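Local structure of mundticin KS immunity protein (2ZRR) at residues A[35-40]-A[106-111]; A[43-48]-A[56-61]. The protein contributes to the self-protection of Enterococcus mundtii against its own bacteriocin, probably mundticin KS, as a small antiparallel four-helix bundle. One frame throughout, in Å; residues are numbered along the deposited sequence.

Contact 1: residues A[35-40]-A[106-111]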
loop_
_atom_site.group_PDB
_atom_site.type_symbol
_atom_site.label_atom_id
_atom_site.label_comp_id
_atom_site.label_asym_id
_atom_site.label_seq_id
_atom_site.Cartn_x
_atom_site.Cartn_y
_atom_site.Cartn_z
ATOM N N LYS A 35 -1.749 5.063 11.914
ATOM C CA LYS A 35 -2.949 4.239 12.038
ATOM C C LYS A 35 -3.760 4.303 10.724
ATOM O O LYS A 35 -4.192 3.278 10.196
ATOM C CB LYS A 35 -3.798 4.725 13.208
ATOM C CG LYS A 35 -5.005 3.847 13.500
ATOM C CD LYS A 35 -6.200 4.683 13.960
ATOM C CE LYS A 35 -6.005 5.225 15.378
ATOM N NZ LYS A 35 -6.631 4.350 16.423
ATOM N N LYS A 36 -3.936 5.506 10.184
ATOM C CA LYS A 36 -4.674 5.691 8.936
ATOM C C LYS A 36 -4.028 4.918 7.803
ATOM O O LYS A 36 -4.707 4.193 7.078
ATOM C CB LYS A 36 -4.715 7.173 8.557
ATOM C CG LYS A 36 -6.084 7.819 8.637
ATOM C CD LYS A 36 -6.053 9.265 8.120
ATOM C CE LYS A 36 -6.013 10.287 9.258
ATOM N NZ LYS A 36 -4.692 10.981 9.340
ATOM N N ALA A 37 -2.715 5.085 7.632
ATOM C CA ALA A 37 -1.993 4.381 6.568
ATOM C C ALA A 37 -2.136 2.853 6.696
ATOM O O ALA A 37 -2.381 2.151 5.709
ATOM C CB ALA A 37 -0.523 4.780 6.583
ATOM N N GLU A 38 -1.993 2.338 7.913
ATOM C CA GLU A 38 -2.122 0.903 8.148
ATOM C C GLU A 38 -3.543 0.403 7.833
ATOM O O GLU A 38 -3.724 -0.654 7.225
ATOM C CB GLU A 38 -1.764 0.590 9.600
ATOM C CG GLU A 38 -0.279 0.564 9.881
ATOM C CD GLU A 38 0.027 0.683 11.350
ATOM O OE1 GLU A 38 -0.884 0.496 12.175
ATOM O OE2 GLU A 38 1.194 0.964 11.691
ATOM N N VAL A 39 -4.549 1.175 8.245
ATOM C CA VAL A 39 -5.951 0.823 7.999
ATOM C C VAL A 39 -6.203 0.659 6.502
ATOM O O VAL A 39 -6.759 -0.348 6.070
ATOM C CB VAL A 39 -6.907 1.904 8.575
ATOM C CG1 VAL A 39 -8.254 1.863 7.875
ATOM C CG2 VAL A 39 -7.081 1.686 10.055
ATOM N N ILE A 40 -5.779 1.640 5.708
ATOM C CA ILE A 40 -5.975 1.581 4.264
ATOM C C ILE A 40 -5.313 0.340 3.653
ATOM O O ILE A 40 -5.880 -0.325 2.779
ATOM C CB ILE A 40 -5.407 2.841 3.585
ATOM C CG1 ILE A 40 -6.143 4.079 4.085
ATOM C CG2 ILE A 40 -5.554 2.745 2.078
ATOM C CD1 ILE A 40 -5.583 5.373 3.522
ATOM N N LYS A 106 -4.375 5.797 -4.064
ATOM C CA LYS A 106 -4.115 7.236 -4.182
ATOM C C LYS A 106 -4.353 7.916 -2.841
ATOM O O LYS A 106 -3.636 8.845 -2.456
ATOM C CB LYS A 106 -5.028 7.854 -5.251
ATOM C CG LYS A 106 -4.725 7.389 -6.673
ATOM C CD LYS A 106 -5.474 8.204 -7.722
ATOM C CE LYS A 106 -6.689 7.441 -8.249
ATOM N NZ LYS A 106 -6.851 7.547 -9.729
ATOM N N GLU A 107 -5.374 7.441 -2.135
ATOM C CA GLU A 107 -5.727 7.967 -0.827
ATOM C C GLU A 107 -4.597 7.618 0.156
ATOM O O GLU A 107 -4.365 8.317 1.147
ATOM C CB GLU A 107 -7.059 7.349 -0.399
ATOM C CG GLU A 107 -7.383 7.415 1.076
ATOM C CD GLU A 107 -8.662 6.657 1.406
ATOM O OE1 GLU A 107 -9.059 6.615 2.595
ATOM O OE2 GLU A 107 -9.268 6.102 0.462
ATOM N N LEU A 108 -3.882 6.536 -0.134
ATOM C CA LEU A 108 -2.773 6.119 0.712
ATOM C C LEU A 108 -1.606 7.081 0.500
ATOM O O LEU A 108 -1.069 7.637 1.462
ATOM C CB LEU A 108 -2.355 4.683 0.368
ATOM C CG LEU A 108 -1.173 4.070 1.127
ATOM C CD1 LEU A 108 -1.444 4.033 2.630
ATOM C CD2 LEU A 108 -0.937 2.680 0.593
ATOM N N MET A 109 -1.224 7.282 -0.760
ATOM C CA MET A 109 -0.125 8.190 -1.099
ATOM C C MET A 109 -0.425 9.608 -0.609
ATOM O O MET A 109 0.468 10.335 -0.175
ATOM C CB MET A 109 0.099 8.205 -2.613
ATOM C CG MET A 109 1.203 7.286 -3.094
ATOM S SD MET A 109 1.149 5.624 -2.361
ATOM C CE MET A 109 2.558 5.696 -1.246
ATOM N N SER A 110 -1.694 9.988 -0.680
ATOM C CA SER A 110 -2.132 11.305 -0.245
ATOM C C SER A 110 -1.835 11.571 1.225
ATOM O O SER A 110 -1.852 12.722 1.651
ATOM C CB SER A 110 -3.636 11.469 -0.472
ATOM O OG SER A 110 -4.318 11.637 0.766
ATOM N N ILE A 111 -1.591 10.525 2.008
ATOM C CA ILE A 111 -1.298 10.732 3.422
ATOM C C ILE A 111 0.059 11.417 3.508
ATOM O O ILE A 111 0.279 12.290 4.357
ATOM C CB ILE A 111 -1.270 9.408 4.205
ATOM C CG1 ILE A 111 -2.692 8.874 4.347
ATOM C CG2 ILE A 111 -0.685 9.631 5.592
ATOM C CD1 ILE A 111 -2.765 7.485 4.926
#
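I40 and I111 meet end to end where the first and last helices of the antiparallel four-helix bundle, 33-48 and 99-109, pack together. The contact is apolar, and the backbones come closest at A37 and L108, whose CA atoms are 6.2 Å apart. A37 suits this place because its methyl is small enough to let two larger side chains reach the helix backbone. I40 fills the space farther along. Its CB carries CG1 anti to the carbonyl carbon (chi1 -62°), which leaves CG2 to rest against CB of L108 at 4.1 Å. CG1 passes OE1 of E107 at the same distance, and CD1 then ends between CG of E107, 3.7 Å away, and CD1 of I111, 3.8 Å away. E107 therefore offers the methylene of its extended chain to the isoleucine, while its carboxylate forms a salt bridge with K104. K36 works similarly at the border: its CB touches CD1 of I111, and its ammonium pairs with D32. L108 brings CD1 to 3.7 Å from O of A37 and also touches L79 and M82, tying this pair of helices to helix 75-90. CD1 of I111 likewise reaches the backbone of the first helix, 3.6 Å from CA of A37.

Contact 2: residues A[43-48]-A[56-61]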
loop_
_atom_site.group_PDB
_atom_site.type_symbol
_atom_site.label_atom_id
_atom_site.label_comp_id
_atom_site.label_asym_id
_atom_site.label_seq_id
_atom_site.Cartn_x
_atom_site.Cartn_y
_atom_site.Cartn_z
ATOM N N GLU A 43 -7.295 -2.824 4.612
ATOM C CA GLU A 43 -8.499 -2.858 3.787
ATOM C C GLU A 43 -8.174 -3.306 2.371
ATOM O O GLU A 43 -8.841 -4.179 1.814
ATOM C CB GLU A 43 -9.135 -1.466 3.736
ATOM C CG GLU A 43 -9.701 -1.017 5.061
ATOM C CD GLU A 43 -10.144 0.435 5.034
ATOM O OE1 GLU A 43 -9.654 1.199 4.167
ATOM O OE2 GLU A 43 -10.984 0.804 5.884
ATOM N N LEU A 44 -7.149 -2.691 1.793
ATOM C CA LEU A 44 -6.720 -3.007 0.441
ATOM C C LEU A 44 -6.330 -4.469 0.267
ATOM O O LEU A 44 -6.718 -5.110 -0.708
ATOM C CB LEU A 44 -5.539 -2.123 0.061
ATOM C CG LEU A 44 -5.885 -0.971 -0.868
ATOM C CD1 LEU A 44 -4.861 0.137 -0.704
ATOM C CD2 LEU A 44 -5.920 -1.481 -2.296
ATOM N N LEU A 45 -5.550 -4.987 1.211
ATOM C CA LEU A 45 -5.102 -6.376 1.157
ATOM C C LEU A 45 -6.286 -7.319 1.258
ATOM O O LEU A 45 -6.370 -8.320 0.544
ATOM C CB LEU A 45 -4.126 -6.657 2.293
ATOM C CG LEU A 45 -2.690 -6.322 1.927
ATOM C CD1 LEU A 45 -1.817 -6.426 3.163
ATOM C CD2 LEU A 45 -2.221 -7.264 0.833
ATOM N N ASP A 46 -7.201 -6.990 2.160
ATOM C CA ASP A 46 -8.400 -7.788 2.362
ATOM C C ASP A 46 -9.236 -7.831 1.075
ATOM O O ASP A 46 -9.927 -8.813 0.791
ATOM C CB ASP A 46 -9.226 -7.174 3.493
ATOM C CG ASP A 46 -9.862 -8.220 4.386
ATOM O OD1 ASP A 46 -9.548 -8.227 5.595
ATOM O OD2 ASP A 46 -10.675 -9.033 3.888
ATOM N N ASP A 47 -9.152 -6.763 0.290
ATOM C CA ASP A 47 -9.921 -6.651 -0.939
ATOM C C ASP A 47 -9.261 -7.230 -2.179
ATOM O O ASP A 47 -9.937 -7.763 -3.052
ATOM C CB ASP A 47 -10.257 -5.182 -1.196
ATOM C CG ASP A 47 -11.493 -5.012 -2.054
ATOM O OD1 ASP A 47 -11.346 -4.726 -3.261
ATOM O OD2 ASP A 47 -12.610 -5.170 -1.519
ATOM N N LEU A 48 -7.944 -7.121 -2.258
ATOM C CA LEU A 48 -7.197 -7.605 -3.411
ATOM C C LEU A 48 -7.339 -9.079 -3.780
ATOM O O LEU A 48 -7.253 -9.420 -4.960
ATOM C CB LEU A 48 -5.716 -7.277 -3.236
ATOM C CG LEU A 48 -5.344 -5.851 -3.635
ATOM C CD1 LEU A 48 -3.925 -5.559 -3.209
ATOM C CD2 LEU A 48 -5.502 -5.690 -5.139
ATOM N N SER A 56 2.524 -9.617 -6.415
ATOM C CA SER A 56 3.570 -8.617 -6.242
ATOM C C SER A 56 3.061 -7.395 -5.483
ATOM O O SER A 56 3.755 -6.860 -4.625
ATOM C CB SER A 56 4.121 -8.191 -7.603
ATOM O OG SER A 56 4.071 -9.265 -8.531
ATOM N N LEU A 57 1.846 -6.956 -5.806
ATOM C CA LEU A 57 1.250 -5.793 -5.147
ATOM C C LEU A 57 0.936 -6.094 -3.690
ATOM O O LEU A 57 1.233 -5.294 -2.808
ATOM C CB LEU A 57 -0.032 -5.368 -5.871
ATOM C CG LEU A 57 -0.686 -4.061 -5.411
ATOM C CD1 LEU A 57 0.384 -3.007 -5.130
ATOM C CD2 LEU A 57 -1.645 -3.573 -6.488
ATOM N N ARG A 58 0.331 -7.252 -3.444
ATOM C CA ARG A 58 -0.010 -7.657 -2.090
ATOM C C ARG A 58 1.277 -7.770 -1.296
ATOM O O ARG A 58 1.309 -7.472 -0.105
ATOM C CB ARG A 58 -0.725 -9.007 -2.101
ATOM C CG ARG A 58 -2.029 -9.038 -2.889
ATOM C CD ARG A 58 -2.727 -10.389 -2.746
ATOM N NE ARG A 58 -2.675 -10.883 -1.370
ATOM C CZ ARG A 58 -3.538 -10.534 -0.423
ATOM N NH1 ARG A 58 -4.520 -9.689 -0.711
ATOM N NH2 ARG A 58 -3.412 -11.010 0.809
ATOM N N LYS A 59 2.339 -8.202 -1.968
ATOM C CA LYS A 59 3.644 -8.346 -1.334
ATOM C C LYS A 59 4.118 -6.987 -0.804
ATOM O O LYS A 59 4.408 -6.844 0.386
ATOM C CB LYS A 59 4.656 -8.908 -2.343
ATOM C CG LYS A 59 5.602 -9.962 -1.779
ATOM C CD LYS A 59 4.935 -11.329 -1.670
ATOM C CE LYS A 59 5.833 -12.407 -2.245
ATOM N NZ LYS A 59 6.035 -12.243 -3.714
ATOM N N VAL A 60 4.188 -5.993 -1.693
ATOM C CA VAL A 60 4.608 -4.640 -1.330
ATOM C C VAL A 60 3.717 -4.106 -0.220
ATOM O O VAL A 60 4.192 -3.603 0.797
ATOM C CB VAL A 60 4.481 -3.680 -2.521
ATOM C CG1 VAL A 60 4.717 -2.245 -2.060
ATOM C CG2 VAL A 60 5.454 -4.078 -3.616
ATOM N N LEU A 61 2.412 -4.211 -0.431
ATOM C CA LEU A 61 1.446 -3.742 0.547
ATOM C C LEU A 61 1.690 -4.412 1.875
ATOM O O LEU A 61 1.721 -3.749 2.912
ATOM C CB LEU A 61 0.030 -4.064 0.082
ATOM C CG LEU A 61 -0.415 -3.291 -1.157
ATOM C CD1 LEU A 61 -1.785 -3.784 -1.605
ATOM C CD2 LEU A 61 -0.449 -1.799 -0.839
#
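Helices 43-48 and 56-61 run antiparallel, their axes 10.2 Å apart at closest approach and inclined at 158°, with L45 and R58 nearest in the backbone register. R58 reaches across this gap: NH1 donates to O of L45 at 2.6 Å, with an N-H...O angle of 148°, and the oxygen lies in the guanidinium plane. A bend at chi3 (42°) turns the end of the long chain toward that carbonyl. CD2 of L45 covers one face of the guanidinium, offset toward its rim, while CB of L48 sits at the edge. Arginine suits this margin because its methylenes can pack on leucines, CG lying 4.0 Å from CD1 of L48, while its charged end finds a backbone acceptor. The rest of the contact is leucine, with L44, L48, L57 and L61 on the buried side. L45 and L61 slide past each other, CD2 of the first 4.0 Å from CB of the second; L48 and L61 reach tip to tip through their CD1 methyls, modelled closer than a normal methyl contact, so their exact spacing is doubtful. L57 and L61 also touch helix 75-90, and L44 touches helix 99-109. Such leucine packing between consecutive helices is characteristic of an antiparallel four-helix bundle, here with an arginine bridging the seam.

Helix 33-48 serves both contacts: its early turns meet helix 99-109 in contact 1, and its later turns meet helix 55-70 in contact 2. Their centres are about 13 Å apart, on opposite sides of the chain's centre, and the two do not otherwise touch. Contact 2 joins neighbouring helices across a short connection and is nested inside the long loop closed by contact 1, which brings together the first and last helices of the bundle. M82 of helix 75-90 links them indirectly, touching L108 from contact 1 and L61 from contact 2. K104 gives a second link, forming a salt bridge with E107 of contact 1 and touching L44 of contact 2.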